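Local coordinates for protein TRAP dicarboxylate transporter-DctP subunit (Rhodobacter sphaeroides, PDB 4PE3) that probably captures a small organic acid or related solute in the periplasm and hands it to a TRAP-type membrane transporter for uptake, at residues H32-S37 / E67-G72. Numbering follows the deposited sequence.
Sequences HFRFQS and ELMPVG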
loop_
_atom_site.group_PDB
_atom_site.type_symbol
_atom_site.label_atom_id
_atom_site.label_comp_id
_atom_site.label_asym_id
_atom_site.label_seq_id
_atom_site.Cartn_x
_atom_site.Cartn_y
_atom_site.Cartn_z
ATOM N N HIS A 32 -14.047 -24.752 4.228
ATOM C CA HIS A 32 -13.868 -24.224 2.889
ATOM C C HIS A 32 -14.302 -22.758 2.896
ATOM O O HIS A 32 -15.479 -22.455 3.111
ATOM C CB HIS A 32 -14.691 -25.049 1.902
ATOM C CG HIS A 32 -14.425 -26.520 1.993
ATOM N ND1 HIS A 32 -13.385 -27.134 1.330
ATOM C CD2 HIS A 32 -15.061 -27.498 2.680
ATOM C CE1 HIS A 32 -13.394 -28.428 1.602
ATOM N NE2 HIS A 32 -14.403 -28.675 2.417
ATOM N N PHE A 33 -13.352 -21.847 2.708
ATOM C CA PHE A 33 -13.638 -20.420 2.811
ATOM C C PHE A 33 -13.406 -19.704 1.483
ATOM O O PHE A 33 -12.307 -19.747 0.933
ATOM C CB PHE A 33 -12.716 -19.746 3.827
ATOM C CG PHE A 33 -12.826 -20.292 5.232
ATOM C CD1 PHE A 33 -14.055 -20.537 5.832
ATOM C CD2 PHE A 33 -11.673 -20.538 5.955
ATOM C CE1 PHE A 33 -14.113 -21.015 7.132
ATOM C CE2 PHE A 33 -11.740 -21.029 7.250
ATOM C CZ PHE A 33 -12.949 -21.264 7.822
ATOM N N ARG A 34 -14.408 -18.971 1.034
ATOM C CA ARG A 34 -14.334 -18.219 -0.223
ATOM C C ARG A 34 -13.900 -16.775 0.046
ATOM O O ARG A 34 -14.555 -16.062 0.831
ATOM C CB ARG A 34 -15.700 -18.247 -0.897
ATOM C CG ARG A 34 -16.428 -19.575 -0.715
ATOM C CD ARG A 34 -17.912 -19.417 -0.948
ATOM N NE ARG A 34 -18.217 -19.344 -2.373
ATOM C CZ ARG A 34 -19.065 -18.485 -2.932
ATOM N NH1 ARG A 34 -19.719 -17.588 -2.201
ATOM N NH2 ARG A 34 -19.265 -18.536 -4.243
ATOM N N PHE A 35 -12.796 -16.375 -0.568
ATOM C CA PHE A 35 -12.251 -15.035 -0.437
ATOM C C PHE A 35 -12.333 -14.289 -1.746
ATOM O O PHE A 35 -11.982 -14.846 -2.781
ATOM C CB PHE A 35 -10.782 -15.115 -0.059
ATOM C CG PHE A 35 -10.531 -15.254 1.397
ATOM C CD1 PHE A 35 -10.994 -16.348 2.102
ATOM C CD2 PHE A 35 -9.792 -14.286 2.067
ATOM C CE1 PHE A 35 -10.735 -16.465 3.448
ATOM C CE2 PHE A 35 -9.540 -14.412 3.420
ATOM C CZ PHE A 35 -10.022 -15.498 4.103
ATOM N N GLN A 36 -12.803 -13.057 -1.742
ATOM C CA GLN A 36 -12.806 -12.241 -2.928
ATOM C C GLN A 36 -11.653 -11.245 -2.929
ATOM O O GLN A 36 -11.395 -10.568 -1.922
ATOM C CB GLN A 36 -14.115 -11.501 -3.075
ATOM C CG GLN A 36 -14.226 -10.893 -4.449
ATOM C CD GLN A 36 -15.552 -10.263 -4.717
ATOM O OE1 GLN A 36 -16.547 -10.956 -4.960
ATOM N NE2 GLN A 36 -15.593 -8.935 -4.665
ATOM N N SER A 37 -10.937 -11.171 -4.042
ATOM C CA SER A 37 -9.810 -10.268 -4.238
ATOM C C SER A 37 -10.313 -8.930 -4.732
ATOM O O SER A 37 -11.403 -8.834 -5.278
ATOM C CB SER A 37 -8.896 -10.891 -5.290
ATOM O OG SER A 37 -7.755 -10.061 -5.504
ATOM N N GLU A 67 -10.911 -20.654 -1.434
ATOM C CA GLU A 67 -11.271 -20.425 -2.822
ATOM C C GLU A 67 -11.102 -18.945 -3.135
ATOM O O GLU A 67 -11.844 -18.114 -2.618
ATOM C CB GLU A 67 -12.710 -20.851 -3.052
ATOM C CG GLU A 67 -13.121 -20.776 -4.482
ATOM C CD GLU A 67 -14.213 -21.756 -4.801
ATOM O OE1 GLU A 67 -14.180 -22.288 -5.922
ATOM O OE2 GLU A 67 -15.090 -22.001 -3.937
ATOM N N LEU A 68 -10.134 -18.614 -3.992
ATOM C CA LEU A 68 -9.826 -17.236 -4.328
ATOM C C LEU A 68 -10.613 -16.779 -5.567
ATOM O O LEU A 68 -10.483 -17.373 -6.632
ATOM C CB LEU A 68 -8.320 -17.107 -4.588
ATOM C CG LEU A 68 -7.787 -15.732 -4.989
ATOM C CD1 LEU A 68 -7.849 -14.776 -3.813
ATOM C CD2 LEU A 68 -6.357 -15.868 -5.565
HETATM N N MSE A 69 -11.392 -15.718 -5.439
HETATM C CA MSE A 69 -12.273 -15.270 -6.507
HETATM C C MSE A 69 -11.901 -13.857 -6.941
HETATM O O MSE A 69 -11.694 -12.988 -6.112
HETATM C CB MSE A 69 -13.717 -15.308 -6.012
HETATM C CG MSE A 69 -14.174 -16.699 -5.576
HETATM SE SE MSE A 69 -15.893 -16.700 -4.649
HETATM C CE MSE A 69 -15.529 -15.337 -3.310
ATOM N N PRO A 70 -11.826 -13.607 -8.250
ATOM C CA PRO A 70 -11.459 -12.255 -8.694
ATOM C C PRO A 70 -12.469 -11.196 -8.258
ATOM O O PRO A 70 -13.616 -11.498 -7.902
ATOM C CB PRO A 70 -11.443 -12.360 -10.220
ATOM C CG PRO A 70 -11.494 -13.791 -10.532
ATOM C CD PRO A 70 -12.029 -14.538 -9.366
ATOM N N VAL A 71 -12.027 -9.947 -8.258
ATOM C CA VAL A 71 -12.871 -8.823 -7.876
ATOM C C VAL A 71 -14.198 -8.852 -8.620
ATOM O O VAL A 71 -14.248 -9.109 -9.820
ATOM C CB VAL A 71 -12.128 -7.496 -8.127
ATOM C CG1 VAL A 71 -11.837 -7.325 -9.604
ATOM C CG2 VAL A 71 -12.922 -6.321 -7.533
ATOM N N GLY A 72 -15.270 -8.592 -7.868
ATOM C CA GLY A 72 -16.600 -8.471 -8.419
ATOM C C GLY A 72 -17.316 -9.780 -8.689
ATOM O O GLY A 72 -18.415 -9.761 -9.243
#
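Strands 32-37 and 65-69 lie side by side as the parallel pair of a beta-alpha-beta unit, joined through helix 44-59. Phe35 sits at the middle of the pairing: its N donates to Glu67 O and its O accepts from Met69 N, both at 2.9 Å. Glu67 N to Phe33 O and Ser37 N to Met69 O extend the pattern, the latter almost straight at 176°.

Side chains alternate between the two faces. On one, Arg34, Gln36 and selenomethionine Met69 gather. In one of its two conformers the Met69 chain, bent at chi3 (-52°), curls back over strand 32-37, with its CE 3.8 Å from Arg34 CB and its SE over one face of the Arg34 guanidinium, near the rim; the unbranched chain of a methionine can reach across to the neighbouring strand. Glu67 OE2 stands near the guanidinium plane; at 4.4 Å from Arg34 NE it is too far for a salt bridge, though the opposite charges probably still attract. On the other face, the aromatic Phe35 packs against Val245 and Met247 of strand 243-248, while apolar Leu68 suits the underside of helix 44-59.

Gln36, with CG anti to the backbone N (chi1 -168°), extends past Pro70, bringing CG 3.6 Å from Pro70 O. Its buried amide grips the following loop, OE1 accepting from Ile74 N and NE2 donating to Val75 O. Shortening Gln36 to an alanine is likely to leave both backbone groups without these mates and the loop freer to shift. Gly72 suits the turn through its positive phi (81°). Such a right-handed beta-alpha-beta crossover, its second strand running on into a loop, is characteristic of the alpha/beta domains of periplasmic solute-binding proteins.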